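Local coordinates for ABC transporter, substrate binding protein (Aeropyrum pernix, PDB 3EAF) that probably binds a solute outside the cell and delivers it to an ABC transporter for uptake, and carries a bound magnesium ion, at residues 101-106 against 294-299; 110-115 against 345-350; 116-121 against 339-344; 300-305 against 329-334. All coordinates share one frame; numbering follows the deposited sequence.

Interaction 1: residues 101-106 against 294-299; sequences TYISAS and FVNVWL
I103 and S104 of strand 101-104 meet N296 and L299 of helix 288-304 in a helix-on-sheet layer of the periplasmic binding protein fold, a two-lobed architecture of alpha/beta domains. The helix returns to the first lobe almost 190 residues after the strand and runs nearly antiparallel to it, the short axes 8.7 Å apart at an angle of 158°. I103 lies opposite N296, and the two supply most of the contact. The I103 CG2 stands anti to the backbone N (CG1 has chi1 -56°) and is thereby turned into the amide, 3.6 Å from N296 CG. The longer branch passes alongside the helix, with I103 CD1 3.8 Å from N296 O and 4.2 Å from L299 CD2. The side chains of I103 and N296 lie alongside each other, running opposite ways, methyl groups against amide and helix backbone. The polar end of N296 has two partners: ND2 makes a hydrogen bond with Y24 OH of helix 18-38, and gives a weak, bent one to S104 O (N-H...O angle 140°). With an alanine here in place of N296, Y24 OH would probably lose this amide mate and a gap would open beside I103 CG2. Where the strand ends, A105 packs on W83, W233 and Y24, close to a bound glycerol that probably came from the crystallisation liquor. This turn beyond the strand is braced internally, because S104 OG donates to S106 O at 2.8 Å, meeting a lone pair in the carbonyl plane.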
# COMPACT_ATOMS: atom_id res chain seq x y z
N THR A 101 -0.21 -11.48 -14.43
CA THR A 101 -0.53 -10.14 -13.91
C THR A 101 -0.40 -10.13 -12.39
O THR A 101 -1.00 -10.96 -11.70
CB THR A 101 -1.94 -9.67 -14.35
OG1 THR A 101 -1.93 -9.33 -15.74
CG2 THR A 101 -2.39 -8.43 -13.56
N TYR A 102 0.39 -9.20 -11.87
CA TYR A 102 0.75 -9.20 -10.45
C TYR A 102 0.34 -7.88 -9.81
O TYR A 102 0.92 -6.83 -10.13
CB TYR A 102 2.26 -9.44 -10.29
CG TYR A 102 2.66 -10.13 -9.01
CD1 TYR A 102 2.97 -11.48 -9.00
CD2 TYR A 102 2.74 -9.42 -7.81
CE1 TYR A 102 3.34 -12.13 -7.83
CE2 TYR A 102 3.10 -10.07 -6.62
CZ TYR A 102 3.40 -11.42 -6.65
OH TYR A 102 3.77 -12.07 -5.49
N ILE A 103 -0.66 -7.94 -8.94
CA ILE A 103 -1.16 -6.76 -8.25
C ILE A 103 -0.82 -6.87 -6.77
O ILE A 103 -1.30 -7.76 -6.06
CB ILE A 103 -2.69 -6.58 -8.43
CG1 ILE A 103 -3.05 -6.53 -9.93
CG2 ILE A 103 -3.17 -5.31 -7.71
CD1 ILE A 103 -4.54 -6.67 -10.25
N SER A 104 0.01 -5.94 -6.30
CA SER A 104 0.65 -6.08 -5.00
C SER A 104 0.24 -5.04 -3.98
O SER A 104 -0.09 -3.90 -4.33
CB SER A 104 2.18 -6.07 -5.16
OG SER A 104 2.62 -4.90 -5.82
N ALA A 105 0.27 -5.45 -2.72
CA ALA A 105 0.24 -4.53 -1.60
C ALA A 105 1.50 -3.67 -1.56
O ALA A 105 1.45 -2.53 -1.10
CB ALA A 105 0.09 -5.29 -0.32
N SER A 106 2.62 -4.20 -2.03
CA SER A 106 3.83 -3.39 -2.20
C SER A 106 3.57 -2.31 -3.24
O SER A 106 3.12 -2.61 -4.35
CB SER A 106 5.02 -4.23 -2.66
OG SER A 106 6.09 -3.37 -3.01
N PHE A 294 -9.35 -5.26 -0.77
CA PHE A 294 -10.52 -5.23 -1.64
C PHE A 294 -10.20 -4.56 -2.99
O PHE A 294 -10.55 -5.10 -4.04
CB PHE A 294 -11.68 -4.51 -0.94
CG PHE A 294 -13.03 -4.79 -1.54
CD1 PHE A 294 -13.84 -5.81 -1.03
CD2 PHE A 294 -13.52 -4.03 -2.61
CE1 PHE A 294 -15.11 -6.07 -1.57
CE2 PHE A 294 -14.77 -4.28 -3.16
CZ PHE A 294 -15.56 -5.30 -2.64
N VAL A 295 -9.54 -3.41 -2.95
CA VAL A 295 -9.26 -2.65 -4.17
C VAL A 295 -8.27 -3.33 -5.11
O VAL A 295 -8.33 -3.11 -6.32
CB VAL A 295 -8.82 -1.18 -3.90
CG1 VAL A 295 -9.96 -0.39 -3.24
CG2 VAL A 295 -7.51 -1.10 -3.10
N ASN A 296 -7.36 -4.14 -4.57
CA ASN A 296 -6.46 -4.93 -5.42
C ASN A 296 -7.23 -5.96 -6.24
O ASN A 296 -7.02 -6.08 -7.45
CB ASN A 296 -5.32 -5.56 -4.61
CG ASN A 296 -4.20 -4.56 -4.30
OD1 ASN A 296 -4.37 -3.36 -4.49
ND2 ASN A 296 -3.06 -5.06 -3.81
N VAL A 297 -8.13 -6.68 -5.59
CA VAL A 297 -8.98 -7.64 -6.29
C VAL A 297 -9.89 -6.91 -7.30
O VAL A 297 -10.04 -7.36 -8.44
CB VAL A 297 -9.82 -8.48 -5.29
CG1 VAL A 297 -10.82 -9.35 -6.01
CG2 VAL A 297 -8.88 -9.32 -4.40
N TRP A 298 -10.45 -5.78 -6.88
CA TRP A 298 -11.37 -5.01 -7.72
C TRP A 298 -10.70 -4.54 -9.00
O TRP A 298 -11.32 -4.54 -10.07
CB TRP A 298 -11.94 -3.81 -6.97
CG TRP A 298 -13.26 -3.29 -7.50
CD1 TRP A 298 -13.89 -3.63 -8.67
CD2 TRP A 298 -14.10 -2.31 -6.86
NE1 TRP A 298 -15.08 -2.94 -8.79
CE2 TRP A 298 -15.23 -2.12 -7.70
CE3 TRP A 298 -14.01 -1.58 -5.67
CZ2 TRP A 298 -16.25 -1.22 -7.38
CZ3 TRP A 298 -15.04 -0.69 -5.35
CH2 TRP A 298 -16.15 -0.53 -6.20
N LEU A 299 -9.44 -4.11 -8.90
CA LEU A 299 -8.68 -3.71 -10.07
C LEU A 299 -8.59 -4.86 -11.08
O LEU A 299 -8.73 -4.65 -12.28
CB LEU A 299 -7.27 -3.20 -9.69
CG LEU A 299 -6.40 -2.70 -10.85
CD1 LEU A 299 -6.94 -1.38 -11.43
CD2 LEU A 299 -4.94 -2.54 -10.41

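Interaction 2: residues 110-115 against 345-350; sequences KLLVKP and FHLAYR
L112 and H346 join two irregular loops through one nearly straight backbone bond: H346 N donates to L112 O at 2.9 Å, with an N-H...O angle of 167°. The same carbonyl oxygen receives a CA-H...O contact from F345 CA at 3.3 Å, so two neighbouring residues converge on it. The L112 side chain spreads its methyls over the opposing loop: CD2 lies 3.4 Å from H346 O and touches L347 CB, while CD1 reaches F345 CE1 at 4.2 Å. With CG anti to the carbonyl carbon (chi1 -64°), the H346 imidazole reaches toward P115, whose O lies at the ring edge, in its plane, 3.0 Å from H346 CE1.

The second shell fixes that ring. ND1 is hydrogen-bonded to N117 O, NE2 to the carboxylate of E325, and F118 stacks on it. E325 gives its backbone oxygen to the magnesium, so H346 probably helps to position this metal ligand. A type I turn from L111 to K114, closed by K114 N to L111 O, carries L112, whose carbonyl takes the H346 bond, and H346 is the centre of an inverse gamma turn.

Helices flank the pair of loops. K114 makes a salt bridge to D93 of helix 85-98, F345 a cation-pi contact with R379 of helix 377-382, and E325 belongs to helix 317-326, while the loop 345-350 leads on to strand 352-357, in the sheet of the second lobe.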
# COMPACT_ATOMS: atom_id res chain seq x y z
N LYS A 110 10.20 0.69 -7.87
CA LYS A 110 10.98 -0.24 -8.70
C LYS A 110 10.11 -1.15 -9.59
O LYS A 110 10.58 -1.66 -10.61
CB LYS A 110 11.95 -1.06 -7.83
CG LYS A 110 12.97 -0.18 -7.10
CD LYS A 110 14.05 -0.99 -6.40
CE LYS A 110 15.17 -0.06 -5.89
NZ LYS A 110 16.17 -0.81 -5.07
N LEU A 111 8.83 -1.31 -9.25
CA LEU A 111 7.89 -2.14 -10.01
C LEU A 111 7.38 -1.41 -11.24
O LEU A 111 6.86 -2.12 -12.14
CB LEU A 111 6.72 -2.57 -9.12
CG LEU A 111 7.07 -3.49 -7.94
CD1 LEU A 111 5.84 -3.71 -7.07
CD2 LEU A 111 7.63 -4.81 -8.44
N LEU A 112 7.41 -0.12 -11.25
CA LEU A 112 6.77 0.70 -12.29
C LEU A 112 7.20 0.36 -13.71
O LEU A 112 6.41 0.51 -14.64
CB LEU A 112 6.98 2.19 -12.00
CG LEU A 112 6.37 2.74 -10.70
CD1 LEU A 112 6.88 4.13 -10.39
CD2 LEU A 112 4.85 2.73 -10.74
N VAL A 113 8.45 -0.09 -13.88
CA VAL A 113 9.00 -0.41 -15.19
C VAL A 113 8.90 -1.91 -15.53
O VAL A 113 9.34 -2.35 -16.60
CB VAL A 113 10.48 0.05 -15.33
CG1 VAL A 113 10.56 1.57 -15.33
CG2 VAL A 113 11.36 -0.55 -14.23
N LYS A 114 8.29 -2.68 -14.63
CA LYS A 114 8.13 -4.12 -14.83
C LYS A 114 6.77 -4.37 -15.47
O LYS A 114 5.75 -3.97 -14.91
CB LYS A 114 8.26 -4.88 -13.50
CG LYS A 114 9.56 -4.60 -12.73
CD LYS A 114 10.77 -5.16 -13.45
CE LYS A 114 12.04 -4.98 -12.63
NZ LYS A 114 13.26 -5.25 -13.43
N PRO A 115 6.75 -4.99 -16.66
CA PRO A 115 5.53 -5.00 -17.49
C PRO A 115 4.28 -5.62 -16.86
O PRO A 115 3.18 -5.24 -17.23
CB PRO A 115 5.96 -5.78 -18.74
CG PRO A 115 7.47 -5.64 -18.77
CD PRO A 115 7.85 -5.71 -17.32
N PHE A 345 5.73 2.35 -17.66
CA PHE A 345 5.70 3.19 -16.47
C PHE A 345 4.31 3.15 -15.82
O PHE A 345 3.48 4.03 -16.05
CB PHE A 345 6.09 4.63 -16.84
CG PHE A 345 6.50 5.49 -15.66
CD1 PHE A 345 7.71 5.25 -15.00
CD2 PHE A 345 5.70 6.54 -15.24
CE1 PHE A 345 8.09 6.05 -13.92
CE2 PHE A 345 6.09 7.34 -14.16
CZ PHE A 345 7.28 7.10 -13.51
N HIS A 346 4.07 2.13 -15.00
CA HIS A 346 2.72 1.89 -14.43
C HIS A 346 2.36 2.75 -13.22
O HIS A 346 1.86 2.23 -12.22
CB HIS A 346 2.53 0.41 -14.08
CG HIS A 346 2.57 -0.52 -15.25
ND1 HIS A 346 2.86 -1.86 -15.12
CD2 HIS A 346 2.35 -0.30 -16.57
CE1 HIS A 346 2.83 -2.43 -16.32
NE2 HIS A 346 2.52 -1.50 -17.21
N LEU A 347 2.60 4.06 -13.31
CA LEU A 347 2.23 4.98 -12.23
C LEU A 347 0.74 5.33 -12.29
O LEU A 347 0.30 6.05 -13.19
CB LEU A 347 3.09 6.25 -12.25
CG LEU A 347 2.90 7.25 -11.09
CD1 LEU A 347 3.23 6.61 -9.73
CD2 LEU A 347 3.71 8.53 -11.30
N ALA A 348 -0.02 4.84 -11.31
CA ALA A 348 -1.49 4.92 -11.36
C ALA A 348 -2.01 6.35 -11.24
O ALA A 348 -2.93 6.75 -11.96
CB ALA A 348 -2.11 4.02 -10.29
N TYR A 349 -1.42 7.09 -10.30
CA TYR A 349 -1.74 8.50 -10.02
C TYR A 349 -0.73 8.97 -8.99
O TYR A 349 0.13 8.19 -8.56
CB TYR A 349 -3.19 8.69 -9.53
CG TYR A 349 -3.60 7.85 -8.33
CD1 TYR A 349 -3.53 8.38 -7.04
CD2 TYR A 349 -4.07 6.55 -8.48
CE1 TYR A 349 -3.92 7.62 -5.93
CE2 TYR A 349 -4.45 5.78 -7.39
CZ TYR A 349 -4.37 6.32 -6.11
OH TYR A 349 -4.73 5.56 -5.03
N ARG A 350 -0.79 10.24 -8.59
CA ARG A 350 0.24 10.80 -7.71
C ARG A 350 -0.25 11.25 -6.33
O ARG A 350 0.49 11.19 -5.35
CB ARG A 350 0.99 11.96 -8.38
CG ARG A 350 1.82 11.57 -9.58
CD ARG A 350 2.59 12.75 -10.17
NE ARG A 350 3.83 13.06 -9.46
CZ ARG A 350 4.06 14.18 -8.78
NH1 ARG A 350 3.13 15.13 -8.69
NH2 ARG A 350 5.24 14.37 -8.18

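Interaction 3: residues 116-121 against 339-344; sequences FNFYPA and IDYEPG. With MG (magnesium ion), chain C.
The backbones at F118 and Y341 keep well apart, CA to CA 8.3 Å, but draw in to 6.6 Å at P120 and I339, where P120 centres an inverse gamma turn. Side chains bridge the wider part. F118 and Y341 form a T-shaped pair, planes at 73° and centroids 4.9 Å apart, in which CD1 at the edge of F118 stands 3.5 Å above the centre of the Y341 ring. With CG anti to its carbonyl carbon (chi1 -60°), Y341 reaches across, and its OH gives a weak hydrogen bond of 2.8 Å to Y119 O, which lies in the plane of the ring. Beside it, I339 CD1 rests on P120 CB.

On its other flank the loop binds magnesium through the Y341 carbonyl oxygen (2.3 Å), D340 OD1 and three waters, and E325 O completes the six ligands. One of those waters also accepts from Y341 N, so the buried tyrosine and the metal site share one piece of backbone.

Strand 117-118 is the edge of its sheet beside strand 101-104; helix 317-326 packs on F118 through L324, and helix 288-304 supports Y341 through L299 and P120 through V295.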
# COMPACT_ATOMS: atom_id res chain seq x y z
N PHE A 116 4.42 -6.58 -15.94
CA PHE A 116 3.25 -7.27 -15.40
C PHE A 116 2.87 -6.87 -13.98
O PHE A 116 1.94 -7.44 -13.41
CB PHE A 116 3.39 -8.80 -15.55
CG PHE A 116 3.07 -9.29 -16.93
CD1 PHE A 116 1.80 -9.82 -17.21
CD2 PHE A 116 4.00 -9.19 -17.96
CE1 PHE A 116 1.49 -10.27 -18.50
CE2 PHE A 116 3.70 -9.65 -19.25
CZ PHE A 116 2.43 -10.18 -19.52
N ASN A 117 3.58 -5.88 -13.42
CA ASN A 117 3.30 -5.40 -12.07
C ASN A 117 2.45 -4.13 -12.04
O ASN A 117 2.75 -3.15 -12.73
CB ASN A 117 4.59 -5.21 -11.28
CG ASN A 117 5.29 -6.53 -10.97
OD1 ASN A 117 5.06 -7.15 -9.93
ND2 ASN A 117 6.12 -6.98 -11.89
N PHE A 118 1.39 -4.17 -11.23
CA PHE A 118 0.45 -3.05 -11.09
C PHE A 118 0.07 -2.90 -9.62
O PHE A 118 0.10 -3.87 -8.86
CB PHE A 118 -0.83 -3.30 -11.90
CG PHE A 118 -0.61 -3.42 -13.39
CD1 PHE A 118 -0.76 -2.31 -14.22
CD2 PHE A 118 -0.30 -4.65 -13.96
CE1 PHE A 118 -0.57 -2.42 -15.60
CE2 PHE A 118 -0.11 -4.78 -15.34
CZ PHE A 118 -0.26 -3.66 -16.17
N TYR A 119 -0.29 -1.69 -9.22
CA TYR A 119 -0.94 -1.46 -7.93
C TYR A 119 -1.75 -0.17 -8.03
O TYR A 119 -1.31 0.76 -8.70
CB TYR A 119 0.06 -1.43 -6.76
CG TYR A 119 1.34 -0.65 -7.01
CD1 TYR A 119 1.38 0.73 -6.80
CD2 TYR A 119 2.51 -1.30 -7.42
CE1 TYR A 119 2.55 1.46 -7.03
CE2 TYR A 119 3.68 -0.57 -7.65
CZ TYR A 119 3.69 0.80 -7.45
OH TYR A 119 4.85 1.52 -7.67
N PRO A 120 -2.92 -0.12 -7.37
CA PRO A 120 -3.85 1.01 -7.52
C PRO A 120 -3.52 2.21 -6.61
O PRO A 120 -4.42 2.75 -5.95
CB PRO A 120 -5.19 0.39 -7.14
CG PRO A 120 -4.83 -0.59 -6.08
CD PRO A 120 -3.46 -1.13 -6.45
N ALA A 121 -2.26 2.61 -6.58
CA ALA A 121 -1.80 3.70 -5.72
C ALA A 121 -0.53 4.30 -6.33
O ALA A 121 0.11 3.67 -7.17
CB ALA A 121 -1.53 3.18 -4.29
N ILE A 339 -7.26 5.86 -11.91
CA ILE A 339 -6.12 5.00 -12.21
C ILE A 339 -5.89 4.89 -13.71
O ILE A 339 -6.79 4.54 -14.46
CB ILE A 339 -6.35 3.58 -11.63
CG1 ILE A 339 -6.35 3.62 -10.10
CG2 ILE A 339 -5.30 2.60 -12.15
CD1 ILE A 339 -7.23 2.55 -9.47
N ASP A 340 -4.65 5.16 -14.13
CA ASP A 340 -4.27 5.10 -15.52
C ASP A 340 -2.80 4.70 -15.62
O ASP A 340 -1.94 5.34 -15.02
CB ASP A 340 -4.52 6.47 -16.17
CG ASP A 340 -4.49 6.43 -17.69
OD1 ASP A 340 -4.30 5.34 -18.28
OD2 ASP A 340 -4.67 7.51 -18.29
N TYR A 341 -2.52 3.63 -16.37
CA TYR A 341 -1.18 3.07 -16.48
C TYR A 341 -0.56 3.24 -17.87
O TYR A 341 -1.19 2.95 -18.88
CB TYR A 341 -1.18 1.57 -16.15
CG TYR A 341 -1.65 1.22 -14.76
CD1 TYR A 341 -0.89 1.56 -13.64
CD2 TYR A 341 -2.84 0.52 -14.57
CE1 TYR A 341 -1.31 1.22 -12.36
CE2 TYR A 341 -3.27 0.18 -13.30
CZ TYR A 341 -2.50 0.53 -12.20
OH TYR A 341 -2.94 0.19 -10.93
N GLU A 342 0.69 3.69 -17.90
CA GLU A 342 1.45 3.83 -19.12
C GLU A 342 2.30 2.58 -19.36
O GLU A 342 2.96 2.10 -18.43
CB GLU A 342 2.36 5.06 -19.00
CG GLU A 342 3.36 5.24 -20.11
CD GLU A 342 4.20 6.50 -19.96
OE1 GLU A 342 3.80 7.40 -19.19
OE2 GLU A 342 5.25 6.57 -20.63
N PRO A 343 2.30 2.05 -20.61
CA PRO A 343 3.25 0.98 -20.92
C PRO A 343 4.68 1.44 -20.62
O PRO A 343 5.07 2.52 -21.03
CB PRO A 343 3.05 0.75 -22.42
CG PRO A 343 1.65 1.23 -22.69
CD PRO A 343 1.47 2.41 -21.77
N GLY A 344 5.42 0.64 -19.85
CA GLY A 344 6.78 1.02 -19.43
C GLY A 344 6.86 1.84 -18.14
O GLY A 344 7.95 2.01 -17.60
MG MG C . -3.24 3.54 -19.70
O HOH W 1 -4.29 2.27 -18.08
O HOH W 2 -4.80 4.37 -21.47
O HOH W 3 -1.90 5.60 -20.43

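Interaction 4: residues 300-305 against 329-334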
# COMPACT_ATOMS: atom_id res chain seq x y z
N LEU A 300 -8.35 -6.07 -10.58
CA LEU A 300 -8.36 -7.27 -11.41
C LEU A 300 -9.73 -7.50 -12.09
O LEU A 300 -9.79 -7.79 -13.29
CB LEU A 300 -7.96 -8.51 -10.58
CG LEU A 300 -8.05 -9.88 -11.25
CD1 LEU A 300 -7.05 -9.99 -12.40
CD2 LEU A 300 -7.85 -10.99 -10.23
N ILE A 301 -10.80 -7.37 -11.31
CA ILE A 301 -12.17 -7.51 -11.83
C ILE A 301 -12.42 -6.56 -12.99
O ILE A 301 -12.96 -6.96 -14.03
CB ILE A 301 -13.24 -7.23 -10.72
CG1 ILE A 301 -13.09 -8.21 -9.54
CG2 ILE A 301 -14.66 -7.24 -11.29
CD1 ILE A 301 -12.98 -9.67 -9.92
N LYS A 302 -12.01 -5.30 -12.83
CA LYS A 302 -12.17 -4.29 -13.88
C LYS A 302 -11.39 -4.67 -15.14
O LYS A 302 -11.88 -4.47 -16.26
CB LYS A 302 -11.79 -2.89 -13.36
CG LYS A 302 -12.71 -2.37 -12.24
CD LYS A 302 -13.79 -1.40 -12.73
CE LYS A 302 -14.57 -0.83 -11.56
NZ LYS A 302 -15.40 0.35 -11.91
N ALA A 303 -10.19 -5.24 -14.97
CA ALA A 303 -9.40 -5.74 -16.10
C ALA A 303 -10.15 -6.84 -16.86
O ALA A 303 -10.24 -6.81 -18.08
CB ALA A 303 -8.03 -6.25 -15.63
N ILE A 304 -10.69 -7.81 -16.13
CA ILE A 304 -11.49 -8.91 -16.71
C ILE A 304 -12.72 -8.40 -17.46
O ILE A 304 -13.03 -8.88 -18.55
CB ILE A 304 -11.92 -9.94 -15.63
CG1 ILE A 304 -10.68 -10.59 -15.00
CG2 ILE A 304 -12.85 -11.01 -16.24
CD1 ILE A 304 -10.96 -11.29 -13.70
N GLU A 305 -13.40 -7.41 -16.88
CA GLU A 305 -14.56 -6.79 -17.52
C GLU A 305 -14.20 -6.01 -18.78
O GLU A 305 -15.09 -5.63 -19.55
CB GLU A 305 -15.28 -5.87 -16.53
CG GLU A 305 -15.96 -6.61 -15.39
CD GLU A 305 -16.46 -5.70 -14.29
OE1 GLU A 305 -15.94 -4.57 -14.14
OE2 GLU A 305 -17.38 -6.13 -13.56
N PHE A 329 -9.32 3.58 -14.76
CA PHE A 329 -10.17 2.87 -13.81
C PHE A 329 -10.59 3.73 -12.63
O PHE A 329 -9.80 4.54 -12.11
CB PHE A 329 -9.46 1.61 -13.27
CG PHE A 329 -9.10 0.62 -14.34
CD1 PHE A 329 -10.04 -0.28 -14.82
CD2 PHE A 329 -7.81 0.58 -14.86
CE1 PHE A 329 -9.71 -1.20 -15.81
CE2 PHE A 329 -7.48 -0.33 -15.85
CZ PHE A 329 -8.42 -1.23 -16.32
N ASP A 330 -11.83 3.56 -12.20
CA ASP A 330 -12.31 4.15 -10.96
C ASP A 330 -12.87 3.04 -10.08
O ASP A 330 -13.75 2.27 -10.50
CB ASP A 330 -13.35 5.25 -11.21
CG ASP A 330 -13.94 5.81 -9.91
OD1 ASP A 330 -13.19 6.04 -8.94
OD2 ASP A 330 -15.17 6.02 -9.85
N LEU A 331 -12.37 2.95 -8.86
CA LEU A 331 -12.78 1.92 -7.92
C LEU A 331 -13.76 2.51 -6.92
O LEU A 331 -13.47 2.63 -5.73
CB LEU A 331 -11.55 1.30 -7.24
CG LEU A 331 -10.81 0.11 -7.89
CD1 LEU A 331 -11.02 -0.06 -9.41
CD2 LEU A 331 -9.33 0.16 -7.56
N GLY A 332 -14.93 2.89 -7.43
CA GLY A 332 -16.00 3.46 -6.61
C GLY A 332 -15.59 4.70 -5.84
O GLY A 332 -16.15 4.99 -4.78
N GLY A 333 -14.62 5.43 -6.37
CA GLY A 333 -14.15 6.68 -5.77
C GLY A 333 -13.39 6.51 -4.47
O GLY A 333 -13.32 7.44 -3.66
N ILE A 334 -12.80 5.33 -4.27
CA ILE A 334 -12.02 5.05 -3.06
C ILE A 334 -10.64 5.70 -3.12
O ILE A 334 -10.14 6.21 -2.11
CB ILE A 334 -11.84 3.53 -2.83
CG1 ILE A 334 -13.16 2.89 -2.39
CG2 ILE A 334 -10.72 3.26 -1.81
CD1 ILE A 334 -13.11 1.34 -2.33
O HOH W 4 -13.61 2.00 -13.78
O HOH W 5 -16.68 1.79 -9.93
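Apolar packing between K302 and F329 comes first. CB of K302 lies 3.5 Å from F329 CD1, near the start of the lysine chain. F329 also packs on L324 of helix 317-326. Further out, K302 CG lies beside L331 CD1 at 4.0 Å. The lysine chain bends at chi2 (-99°), which carries its end along the loop.

Hydrogen bonds hold that end. K302 NZ donates to D330 O at 2.9 Å, nearly in line with the carbonyl (168° at the oxygen). Two waters widen the grip: one accepts from NZ and from D330 N, the other from NZ and from G332 N.

Within the loop, D330 OD1 accepts from G333 N at 3.0 Å as an Asx motif, bracing the type I' turn from L331 to I334, whose glycines take positive phi. A methionine in place of K302 would probably leave D330 O and both bridging waters without their ammonium donor.

The positive charge therefore meets a carbonyl dipole and water instead of the D330 carboxylate, whose OD2 stays 6.0 Å from K302 NZ: this lysine ties the end region of helix 288-304 to the loop between helix 317-326 and strand 352-357 without a salt bridge.

Segments 101-106, 110-115 and 116-121 come early in the chain; all the others, both halves of interaction 4 among them, lie between 294 and 350. Interactions 1 and 3 share a sheet, since strands 101-104 and 117-118 are neighbours in it, and their centres lie 11 Å apart. Interactions 1 and 4 use successive turns of helix 288-304, with centres 10 Å apart. Interactions 2 and 3 are closest, about 5 Å between centres; interaction 3 holds part of the magnesium site and interaction 2 lies next to it. Interactions 2 and 4, with centres about 17 Å apart, do not touch. Together they show how the chain, having built much of the second lobe, returns to pack against the first.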